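Local coordinates for protein PES4 (Saccharomyces cerevisiae, PDB 6EXX) that probably binds RNA, with poly(A), poly(U) and the 3'-untranslated regions of mRNAs as likely targets, this chain being its fourth RNA recognition motif, at residues E8-S11 with A12-K16; F18-Y21 with L22-E26; D36-E40 with N41-Y45; R59-N62 with F63-R67. All blocks are in the same frame, centred on the assembly; numbering follows the deposited sequence.

Overall arrangement
All four contacts are local and belong to one RNA recognition motif, in which two helices pack on an antiparallel sheet. Contacts 2 and 4 lie within helices 16-25 and 54-64 and touch each other: Leu19 and Leu22 meet Leu64, Leu22 meets Phe63, and Glu26 forms a salt bridge with Arg59. Both combine buried leucines with rings covered by side chains one turn on. Contact 1, partly buried, leads from strand 3-10 towards helix 16-25 and relies on a turn bond and a water. Contact 3 is a surface hairpin end, rich in hydroxyls and carboxylates, about 22 Å from contact 2 between centres; its Tyr45 joins contact 1 through Leu10.

Contact 1. Residues E8-S11 with A12-K16; sequences ENLS and AVCNK
Ser11 and Cys14 close a type I beta turn in which the serine offers two oxygens to a single N-H. Cys14 N donates to Ser11 O at 3.0 Å, reaching it from above the carbonyl plane, and the bond is well bent, with 135° at the hydrogen. The hydroxyl comes in beside it: Ser11 OG stands between its own backbone N and carbonyl carbon (chi1 65°), which turns it over the bend, 3.4 Å from Cys14 N in a weak second bond. The same OG lies 3.6 Å from Val13 CG2, while its stronger polar partner is the carbonyl of Val69. Cys14 directs its CB toward residues 8-11. With SG anti to the backbone N (chi1 -167°), the sulfur arrives alongside Leu10, where Leu10 CD2 and Cys14 SG touch at 4.0 Å. Water 1 donates to both Ser11 O and Cys14 O, 2.8 Å from each. Cys14 is also the centre of an inverse gamma turn, with a weak bond from Asn15 N to Val13 O, and Asn15 OD1, at the N-cap of helix 16-25, accepts from Phe18 N. This is the connection from the first strand to the first helix of the RNA recognition motif. Its chemistry is divided: the buried Leu10 and Cys14 side chains meet as apolar groups, whereas the carbonyls of Ser11 and Cys14 share a bridging water, and Ser11 O also takes the bent bond from Cys14 N.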
loop_
_atom_site.group_PDB
_atom_site.type_symbol
_atom_site.label_atom_id
_atom_site.label_comp_id
_atom_site.label_asym_id
_atom_site.label_seq_id
_atom_site.Cartn_x
_atom_site.Cartn_y
_atom_site.Cartn_z
ATOM N N GLU A 8 -5.896 2.855 -1.586
ATOM C CA GLU A 8 -6.550 4.139 -1.440
ATOM C C GLU A 8 -7.068 4.290 -0.013
ATOM O O GLU A 8 -6.945 3.389 0.813
ATOM C CB GLU A 8 -7.668 4.292 -2.475
ATOM C CG GLU A 8 -8.835 3.377 -2.240
ATOM C CD GLU A 8 -9.965 3.596 -3.217
ATOM O OE1 GLU A 8 -9.696 3.845 -4.409
ATOM O OE2 GLU A 8 -11.127 3.521 -2.784
ATOM N N ASN A 9 -7.642 5.452 0.263
ATOM C CA ASN A 9 -8.076 5.784 1.610
ATOM C C ASN A 9 -6.890 5.740 2.573
ATOM O O ASN A 9 -7.042 5.353 3.738
ATOM C CB ASN A 9 -9.216 4.870 2.077
ATOM C CG ASN A 9 -10.174 5.569 3.027
ATOM O OD1 ASN A 9 -10.528 6.735 2.814
ATOM N ND2 ASN A 9 -10.596 4.876 4.075
ATOM N N LEU A 10 -5.718 6.165 2.095
ATOM C CA LEU A 10 -4.521 6.222 2.919
ATOM C C LEU A 10 -4.459 7.539 3.685
ATOM O O LEU A 10 -4.421 8.625 3.103
ATOM C CB LEU A 10 -3.262 6.098 2.072
ATOM C CG LEU A 10 -3.171 4.872 1.169
ATOM C CD1 LEU A 10 -1.851 4.872 0.443
ATOM C CD2 LEU A 10 -3.395 3.583 1.957
ATOM N N SER A 11 -4.442 7.447 5.002
ATOM C CA SER A 11 -4.206 8.606 5.836
ATOM C C SER A 11 -2.812 9.164 5.576
ATOM O O SER A 11 -1.928 8.518 5.019
ATOM C CB SER A 11 -4.335 8.204 7.293
ATOM O OG SER A 11 -3.319 7.284 7.612
ATOM N N ALA A 12 -2.605 10.398 6.021
ATOM C CA ALA A 12 -1.292 11.024 5.929
ATOM C C ALA A 12 -0.180 10.187 6.552
ATOM O O ALA A 12 0.935 10.156 6.030
ATOM C CB ALA A 12 -1.325 12.405 6.563
ATOM N N VAL A 13 -0.456 9.508 7.666
ATOM C CA VAL A 13 0.600 8.732 8.310
ATOM C C VAL A 13 0.841 7.379 7.632
ATOM O O VAL A 13 1.890 6.776 7.840
ATOM C CB VAL A 13 0.397 8.564 9.829
ATOM C CG1 VAL A 13 0.388 9.922 10.522
ATOM C CG2 VAL A 13 -0.850 7.806 10.130
ATOM N N CYS A 14 -0.088 6.937 6.786
ATOM C CA CYS A 14 0.116 5.714 6.017
ATOM C C CYS A 14 0.841 6.079 4.723
ATOM O O CYS A 14 0.294 6.002 3.608
ATOM C CB CYS A 14 -1.209 5.026 5.718
ATOM S SG CYS A 14 -1.005 3.339 5.108
ATOM N N ASN A 15 2.088 6.508 4.899
ATOM C CA ASN A 15 2.832 7.165 3.846
ATOM C C ASN A 15 3.877 6.256 3.201
ATOM O O ASN A 15 3.997 5.081 3.536
ATOM C CB ASN A 15 3.446 8.472 4.368
ATOM C CG ASN A 15 4.416 8.276 5.522
ATOM O OD1 ASN A 15 4.848 7.177 5.824
ATOM N ND2 ASN A 15 4.767 9.377 6.170
ATOM N N LYS A 16 4.626 6.791 2.249
ATOM C CA LYS A 16 5.583 5.980 1.513
ATOM C C LYS A 16 6.616 5.365 2.448
ATOM O O LYS A 16 7.019 4.215 2.285
ATOM C CB LYS A 16 6.277 6.813 0.428
ATOM C CG LYS A 16 7.306 6.034 -0.384
ATOM C CD LYS A 16 7.951 6.878 -1.466
ATOM C CE LYS A 16 8.837 6.025 -2.366
ATOM N NZ LYS A 16 9.655 6.830 -3.319
HETATM O O HOH W 1 -0.505 8.449 2.556
#

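Contact 2. Residues F18-Y21 with L22-E26; sequences FLKY and LCHQE
Leu22 sets its forked end against the ring of Phe18, one helical turn earlier. Leu22 CD1 sits over a face of that ring in a CH-pi contact, 4.2 Å from the centroid of the Phe18 ring, and CD2 reaches the rim near CE1 and CZ. Phe18 holds its CG anti to the backbone N (chi1 178°), which lays the ring beside the leucine fork. Leu19 closes in more loosely, its CD2 being 4.4 Å from Leu22 CD1. An alanine in place of Leu22 would probably leave this face of Phe18 without its cover and Leu19 CD2 without its neighbour. On the outer side, Gln25 bends at chi2 (-62°) and presses its CG onto the Tyr21 ring, 3.6 Å from the centroid of the Tyr21 ring; the amide plane, tilted 13° from that of the ring, extends over its hydroxyl end. Lys20 and His24 run side by side, with Lys20 CG against His24 CE1 at 3.6 Å. Beneath these side chains the alpha-helical ladder is regular, from Leu22 N to Phe18 O at 3.0 Å through Gln25 N to Tyr21 O at 2.8 Å. Helix 16-25 carries its tyrosine-glutamine pair outward, while Leu22 meets Phe63 and Leu64 of helix 54-64, and Leu19 reaches both Leu64 and the isoleucines Ile33 and Ile35 of strand 32-39.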
loop_
_atom_site.group_PDB
_atom_site.type_symbol
_atom_site.label_atom_id
_atom_site.label_comp_id
_atom_site.label_asym_id
_atom_site.label_seq_id
_atom_site.Cartn_x
_atom_site.Cartn_y
_atom_site.Cartn_z
ATOM N N PHE A 18 6.250 4.573 5.600
ATOM C CA PHE A 18 5.614 3.487 6.330
ATOM C C PHE A 18 5.540 2.235 5.452
ATOM O O PHE A 18 5.863 1.135 5.889
ATOM C CB PHE A 18 4.221 3.922 6.760
ATOM C CG PHE A 18 3.440 2.862 7.474
ATOM C CD1 PHE A 18 3.904 2.308 8.657
ATOM C CD2 PHE A 18 2.226 2.436 6.972
ATOM C CE1 PHE A 18 3.168 1.345 9.309
ATOM C CE2 PHE A 18 1.482 1.482 7.632
ATOM C CZ PHE A 18 1.953 0.937 8.793
ATOM N N LEU A 19 5.110 2.395 4.202
ATOM C CA LEU A 19 4.990 1.263 3.289
ATOM C C LEU A 19 6.350 0.628 3.006
ATOM O O LEU A 19 6.478 -0.592 2.945
ATOM C CB LEU A 19 4.317 1.687 1.987
ATOM C CG LEU A 19 2.881 2.198 2.132
ATOM C CD1 LEU A 19 2.388 2.682 0.800
ATOM C CD2 LEU A 19 1.933 1.150 2.715
ATOM N N LYS A 20 7.381 1.458 2.854
ATOM C CA LYS A 20 8.729 0.953 2.639
ATOM C C LYS A 20 9.189 0.149 3.854
ATOM O O LYS A 20 9.806 -0.907 3.726
ATOM C CB LYS A 20 9.680 2.122 2.379
ATOM C CG LYS A 20 11.099 1.700 2.086
ATOM C CD LYS A 20 11.983 2.886 1.696
ATOM C CE LYS A 20 12.298 3.784 2.886
ATOM N NZ LYS A 20 13.117 4.983 2.519
ATOM N N TYR A 21 8.888 0.654 5.045
ATOM C CA TYR A 21 9.210 -0.053 6.272
ATOM C C TYR A 21 8.530 -1.421 6.324
ATOM O O TYR A 21 9.168 -2.416 6.667
ATOM C CB TYR A 21 8.801 0.810 7.460
ATOM C CG TYR A 21 8.851 0.106 8.788
ATOM C CD1 TYR A 21 10.039 0.004 9.502
ATOM C CD2 TYR A 21 7.708 -0.461 9.335
ATOM C CE1 TYR A 21 10.082 -0.633 10.723
ATOM C CE2 TYR A 21 7.744 -1.102 10.554
ATOM C CZ TYR A 21 8.935 -1.181 11.242
ATOM O OH TYR A 21 8.989 -1.822 12.454
ATOM N N LEU A 22 7.250 -1.481 5.971
ATOM C CA LEU A 22 6.543 -2.758 5.984
ATOM C C LEU A 22 7.216 -3.762 5.060
ATOM O O LEU A 22 7.386 -4.928 5.409
ATOM C CB LEU A 22 5.091 -2.578 5.565
ATOM C CG LEU A 22 4.203 -1.760 6.501
ATOM C CD1 LEU A 22 2.796 -1.654 5.941
ATOM C CD2 LEU A 22 4.181 -2.320 7.920
ATOM N N CYS A 23 7.608 -3.306 3.875
ATOM C CA CYS A 23 8.280 -4.188 2.937
ATOM C C CYS A 23 9.627 -4.647 3.507
ATOM O O CYS A 23 9.951 -5.832 3.457
ATOM C CB CYS A 23 8.457 -3.492 1.586
ATOM S SG CYS A 23 6.914 -3.264 0.675
ATOM N N HIS A 24 10.401 -3.720 4.066
ATOM C CA HIS A 24 11.678 -4.075 4.679
ATOM C C HIS A 24 11.490 -5.104 5.792
ATOM O O HIS A 24 12.278 -6.039 5.927
ATOM C CB HIS A 24 12.373 -2.832 5.249
ATOM C CG HIS A 24 13.073 -1.994 4.227
ATOM N ND1 HIS A 24 13.300 -0.644 4.407
ATOM C CD2 HIS A 24 13.616 -2.308 3.028
ATOM C CE1 HIS A 24 13.939 -0.164 3.356
ATOM N NE2 HIS A 24 14.139 -1.151 2.503
ATOM N N GLN A 25 10.447 -4.933 6.596
ATOM C CA GLN A 25 10.215 -5.835 7.721
ATOM C C GLN A 25 9.913 -7.259 7.258
ATOM O O GLN A 25 10.143 -8.214 7.995
ATOM C CB GLN A 25 9.098 -5.300 8.621
ATOM C CG GLN A 25 9.504 -4.070 9.428
ATOM C CD GLN A 25 10.641 -4.364 10.372
ATOM O OE1 GLN A 25 11.733 -3.801 10.259
ATOM N NE2 GLN A 25 10.397 -5.265 11.304
ATOM N N GLU A 26 9.410 -7.391 6.031
ATOM C CA GLU A 26 9.087 -8.682 5.428
ATOM C C GLU A 26 10.181 -9.187 4.484
ATOM O O GLU A 26 10.004 -10.211 3.832
ATOM C CB GLU A 26 7.765 -8.577 4.670
ATOM C CG GLU A 26 6.544 -8.610 5.555
ATOM C CD GLU A 26 6.293 -9.989 6.164
ATOM O OE1 GLU A 26 6.835 -10.995 5.647
ATOM O OE2 GLU A 26 5.562 -10.075 7.177
#

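Contact 3. Residues D36-E40 with N41-Y45; sequences DGYDE and NSSTY
Tyr38 and Tyr45 meet as an edge-to-face aromatic pair, the edge of Tyr38 directed at the face of Tyr45. Their centroids are 4.9 Å apart and their planes are inclined at 59°. Tyr38 CD1 stands over the centre of the Tyr45 ring, 3.6 Å from Tyr45 CZ. The tyrosines reach this position from differently rotated stems: in Tyr38 CG is anti to the backbone N (chi1 -180°), carrying the ring along the hairpin so that its OH comes to 3.3 Å from Ser43 CA, whereas Tyr45 holds CG beside its own N.

Backbone bonds form the second group. Asp39 N donates to Thr44 O at 2.8 Å in an almost straight bond, and the returning bond from Thr44 N to Asp39 O is weak. Asp39 O also receives weak bonds from the N-H groups of Ser42 and Ser43. This is the end of the beta hairpin between strands 32-39 and 44-51 of the RNA recognition motif: Tyr38 and Tyr45 are a non-hydrogen-bonded pair with both rings on the same face of the sheet, Asp39 and Thr44 a hydrogen-bonded pair on the other, and Ser43 and Thr44 opposite Asp39 make a G1 beta bulge.

Side-chain polar contacts gather on the Asp39 carboxylate. Ser42 OG gives its proton to the anti lone pair of Asp39 OD2 at 2.6 Å, and Ser42 N approaches the same oxygen from above the carboxylate plane at 3.1 Å, two donors thus gripping one atom.

A water-mediated link completes the loop. Water 2 donates to Glu40 O at 3.1 Å and also bonds Ser43 OG; its leg to Tyr38 OH is doubtfully short.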
loop_
_atom_site.group_PDB
_atom_site.type_symbol
_atom_site.label_atom_id
_atom_site.label_comp_id
_atom_site.label_asym_id
_atom_site.label_seq_id
_atom_site.Cartn_x
_atom_site.Cartn_y
_atom_site.Cartn_z
ATOM N N ASP A 36 0.714 8.562 -5.440
ATOM C CA ASP A 36 0.654 9.591 -6.469
ATOM C C ASP A 36 -0.684 10.304 -6.576
ATOM O O ASP A 36 -0.873 11.104 -7.486
ATOM C CB ASP A 36 1.010 8.973 -7.840
ATOM C CG ASP A 36 0.111 7.789 -8.217
ATOM O OD1 ASP A 36 -0.865 7.512 -7.496
ATOM O OD2 ASP A 36 0.373 7.142 -9.259
ATOM N N GLY A 37 -1.607 10.032 -5.667
ATOM C CA GLY A 37 -2.911 10.661 -5.713
ATOM C C GLY A 37 -3.337 11.189 -4.367
ATOM O O GLY A 37 -2.964 10.645 -3.339
ATOM N N TYR A 38 -4.123 12.254 -4.397
ATOM C CA TYR A 38 -4.740 12.812 -3.207
ATOM C C TYR A 38 -6.190 13.135 -3.515
ATOM O O TYR A 38 -6.497 13.751 -4.532
ATOM C CB TYR A 38 -4.014 14.071 -2.743
ATOM C CG TYR A 38 -4.616 14.680 -1.502
ATOM C CD1 TYR A 38 -4.412 14.109 -0.252
ATOM C CD2 TYR A 38 -5.398 15.824 -1.580
ATOM C CE1 TYR A 38 -4.963 14.673 0.883
ATOM C CE2 TYR A 38 -5.956 16.387 -0.449
ATOM C CZ TYR A 38 -5.737 15.809 0.776
ATOM O OH TYR A 38 -6.289 16.370 1.906
ATOM N N ASP A 39 -7.077 12.732 -2.622
ATOM C CA ASP A 39 -8.497 12.953 -2.770
ATOM C C ASP A 39 -8.937 14.017 -1.788
ATOM O O ASP A 39 -8.965 13.777 -0.585
ATOM C CB ASP A 39 -9.244 11.651 -2.494
ATOM C CG ASP A 39 -10.734 11.796 -2.664
ATOM O OD1 ASP A 39 -11.161 12.245 -3.747
ATOM O OD2 ASP A 39 -11.479 11.475 -1.722
ATOM N N GLU A 40 -9.274 15.196 -2.296
ATOM C CA GLU A 40 -9.628 16.305 -1.427
ATOM C C GLU A 40 -10.882 16.047 -0.607
ATOM O O GLU A 40 -10.983 16.509 0.527
ATOM C CB GLU A 40 -9.797 17.595 -2.233
ATOM C CG GLU A 40 -8.494 18.241 -2.670
ATOM C CD GLU A 40 -7.920 17.640 -3.944
ATOM O OE1 GLU A 40 -8.458 16.616 -4.422
ATOM O OE2 GLU A 40 -6.933 18.198 -4.474
ATOM N N ASN A 41 -11.829 15.309 -1.184
ATOM C CA ASN A 41 -13.106 15.040 -0.525
ATOM C C ASN A 41 -12.916 14.283 0.790
ATOM O O ASN A 41 -13.548 14.600 1.794
ATOM C CB ASN A 41 -14.057 14.254 -1.446
ATOM C CG ASN A 41 -14.560 15.071 -2.637
ATOM O OD1 ASN A 41 -14.508 16.301 -2.640
ATOM N ND2 ASN A 41 -15.071 14.376 -3.654
ATOM N N SER A 42 -12.033 13.290 0.778
ATOM C CA SER A 42 -11.808 12.450 1.947
ATOM C C SER A 42 -10.515 12.788 2.690
ATOM O O SER A 42 -10.270 12.259 3.773
ATOM C CB SER A 42 -11.771 10.983 1.514
ATOM O OG SER A 42 -10.675 10.724 0.654
ATOM N N SER A 43 -9.694 13.648 2.098
ATOM C CA SER A 43 -8.373 13.975 2.633
ATOM C C SER A 43 -7.539 12.714 2.843
ATOM O O SER A 43 -6.967 12.494 3.913
ATOM C CB SER A 43 -8.487 14.774 3.933
ATOM O OG SER A 43 -9.260 15.936 3.725
ATOM N N THR A 44 -7.479 11.883 1.814
ATOM C CA THR A 44 -6.659 10.682 1.841
ATOM C C THR A 44 -5.910 10.529 0.537
ATOM O O THR A 44 -6.260 11.140 -0.483
ATOM C CB THR A 44 -7.494 9.404 2.073
ATOM O OG1 THR A 44 -8.437 9.240 1.009
ATOM C CG2 THR A 44 -8.222 9.437 3.412
ATOM N N TYR A 45 -4.874 9.699 0.594
ATOM C CA TYR A 45 -3.983 9.457 -0.526
ATOM C C TYR A 45 -4.259 8.107 -1.178
ATOM O O TYR A 45 -4.946 7.246 -0.630
ATOM C CB TYR A 45 -2.530 9.502 -0.052
ATOM C CG TYR A 45 -2.053 10.868 0.386
ATOM C CD1 TYR A 45 -2.268 11.344 1.674
ATOM C CD2 TYR A 45 -1.369 11.675 -0.492
ATOM C CE1 TYR A 45 -1.813 12.604 2.063
ATOM C CE2 TYR A 45 -0.911 12.923 -0.124
ATOM C CZ TYR A 45 -1.136 13.388 1.158
ATOM O OH TYR A 45 -0.663 14.626 1.495
HETATM O O HOH W 2 -8.401 17.712 1.676
HETATM O O HOH W 3 -12.055 14.442 -4.247
#

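Contact 4. Residues R59-N62 with F63-R67; sequences RIFN and FLNNR
Ile60 and Leu64 run alongside each other in the same direction on the inner surface of helix 54-64, with Ile60 CG2 against Leu64 CD1 at 3.7 Å. This is the tight part of the contact: both residues are buried, and Leu64 N also donates to Ile60 O at 3.0 Å. Leu64 continues inward to Leu7 of strand 3-10.

Next to it, the ring of Phe61 and the amide of Asn65 lie stacked, their planes 20° apart. Asn65 CB rests over the ring face, 3.9 Å from the centroid of the Phe61 ring, and Asn65 CG approaches Phe61 CZ to 3.5 Å. Both side chains have CG anti to the backbone N (chi1 174° in Phe61, -170° in Asn65), which lays them alongside each other, and Asn65 OD1 is held by the hydroxyl of Thr76. The Phe61 ring also meets that of Trp78. An alanine at Phe61 would probably leave the Asn65 amide without its flat support and strip Trp78 of its ring partner.

The outer side is looser and wetter. The Phe63 N to Arg59 O bond is weak at 3.3 Å, and water 4 donates to Asn62 O and Asn65 O, bridging the last turn of the helix. Arg67 is a tight exception: its NH1 donates to Phe63 O at 2.9 Å and lies over the centre of the Phe63 ring, the guanidinium covering that face.

Asn65 is the first residue to leave helical geometry, and the type II beta turn from Leu64 to Arg67, closed by Arg67 N and Leu64 O, leads from the second helix of the RNA recognition motif fold into strand 68-69.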
loop_
_atom_site.group_PDB
_atom_site.type_symbol
_atom_site.label_atom_id
_atom_site.label_comp_id
_atom_site.label_asym_id
_atom_site.label_seq_id
_atom_site.Cartn_x
_atom_site.Cartn_y
_atom_site.Cartn_z
ATOM N N ARG A 59 1.888 -11.001 1.243
ATOM C CA ARG A 59 2.217 -10.693 2.622
ATOM C C ARG A 59 1.850 -9.256 2.985
ATOM O O ARG A 59 1.336 -8.988 4.078
ATOM C CB ARG A 59 3.692 -10.983 2.903
ATOM C CG ARG A 59 4.087 -12.415 2.555
ATOM C CD ARG A 59 5.151 -13.007 3.469
ATOM N NE ARG A 59 6.466 -12.396 3.290
ATOM C CZ ARG A 59 7.299 -12.663 2.287
ATOM N NH1 ARG A 59 6.967 -13.518 1.326
ATOM N NH2 ARG A 59 8.479 -12.058 2.244
ATOM N N ILE A 60 2.087 -8.327 2.068
ATOM C CA ILE A 60 1.762 -6.932 2.321
ATOM C C ILE A 60 0.246 -6.685 2.221
ATOM O O ILE A 60 -0.322 -5.950 3.031
ATOM C CB ILE A 60 2.573 -6.008 1.384
ATOM C CG1 ILE A 60 4.081 -6.220 1.590
ATOM C CG2 ILE A 60 2.187 -4.559 1.590
ATOM C CD1 ILE A 60 4.557 -6.005 3.008
ATOM N N PHE A 61 -0.419 -7.319 1.262
ATOM C CA PHE A 61 -1.868 -7.272 1.196
ATOM C C PHE A 61 -2.489 -7.712 2.515
ATOM O O PHE A 61 -3.400 -7.076 3.042
ATOM C CB PHE A 61 -2.390 -8.162 0.074
ATOM C CG PHE A 61 -3.878 -8.268 0.051
ATOM C CD1 PHE A 61 -4.645 -7.318 -0.586
ATOM C CD2 PHE A 61 -4.524 -9.305 0.692
ATOM C CE1 PHE A 61 -6.020 -7.406 -0.600
ATOM C CE2 PHE A 61 -5.898 -9.389 0.679
ATOM C CZ PHE A 61 -6.642 -8.443 0.027
ATOM N N ASN A 62 -2.009 -8.818 3.061
ATOM C CA ASN A 62 -2.585 -9.332 4.292
ATOM C C ASN A 62 -2.476 -8.313 5.420
ATOM O O ASN A 62 -3.403 -8.161 6.213
ATOM C CB ASN A 62 -1.907 -10.645 4.704
ATOM C CG ASN A 62 -2.319 -11.822 3.854
ATOM O OD1 ASN A 62 -3.361 -11.809 3.205
ATOM N ND2 ASN A 62 -1.520 -12.873 3.896
ATOM N N PHE A 63 -1.339 -7.635 5.499
ATOM C CA PHE A 63 -1.115 -6.651 6.542
ATOM C C PHE A 63 -2.001 -5.412 6.378
ATOM O O PHE A 63 -2.521 -4.870 7.353
ATOM C CB PHE A 63 0.362 -6.245 6.553
ATOM C CG PHE A 63 0.732 -5.350 7.699
ATOM C CD1 PHE A 63 0.576 -3.980 7.596
ATOM C CD2 PHE A 63 1.236 -5.870 8.875
ATOM C CE1 PHE A 63 0.911 -3.143 8.650
ATOM C CE2 PHE A 63 1.581 -5.032 9.926
ATOM C CZ PHE A 63 1.409 -3.673 9.804
ATOM N N LEU A 64 -2.145 -4.949 5.141
ATOM C CA LEU A 64 -2.814 -3.681 4.878
ATOM C C LEU A 64 -4.309 -3.770 4.682
ATOM O O LEU A 64 -5.004 -2.798 4.940
ATOM C CB LEU A 64 -2.225 -3.009 3.646
ATOM C CG LEU A 64 -0.820 -2.441 3.810
ATOM C CD1 LEU A 64 -0.294 -1.973 2.468
ATOM C CD2 LEU A 64 -0.784 -1.311 4.830
ATOM N N ASN A 65 -4.814 -4.896 4.202
ATOM C CA ASN A 65 -6.197 -4.933 3.782
ATOM C C ASN A 65 -7.159 -4.694 4.947
ATOM O O ASN A 65 -7.187 -5.459 5.909
ATOM C CB ASN A 65 -6.493 -6.256 3.104
ATOM C CG ASN A 65 -7.831 -6.260 2.443
ATOM O OD1 ASN A 65 -8.167 -5.326 1.716
ATOM N ND2 ASN A 65 -8.620 -7.291 2.700
ATOM N N ASN A 66 -7.924 -3.605 4.868
ATOM C CA ASN A 66 -8.859 -3.197 5.913
ATOM C C ASN A 66 -8.220 -2.838 7.240
ATOM O O ASN A 66 -8.904 -2.820 8.256
ATOM C CB ASN A 66 -9.962 -4.225 6.101
ATOM C CG ASN A 66 -10.775 -4.402 4.856
ATOM O OD1 ASN A 66 -11.066 -3.438 4.143
ATOM N ND2 ASN A 66 -11.133 -5.633 4.567
ATOM N N ARG A 67 -6.934 -2.499 7.208
ATOM C CA ARG A 67 -6.244 -2.043 8.408
ATOM C C ARG A 67 -6.577 -0.577 8.679
ATOM O O ARG A 67 -6.560 0.243 7.763
ATOM C CB ARG A 67 -4.737 -2.204 8.255
ATOM C CG ARG A 67 -3.969 -2.081 9.545
ATOM C CD ARG A 67 -2.472 -2.121 9.326
ATOM N NE ARG A 67 -1.793 -2.467 10.562
ATOM C CZ ARG A 67 -1.600 -3.715 10.976
ATOM N NH1 ARG A 67 -1.933 -4.748 10.206
ATOM N NH2 ARG A 67 -1.015 -3.922 12.149
HETATM O O HOH W 4 -6.152 -8.008 6.262
#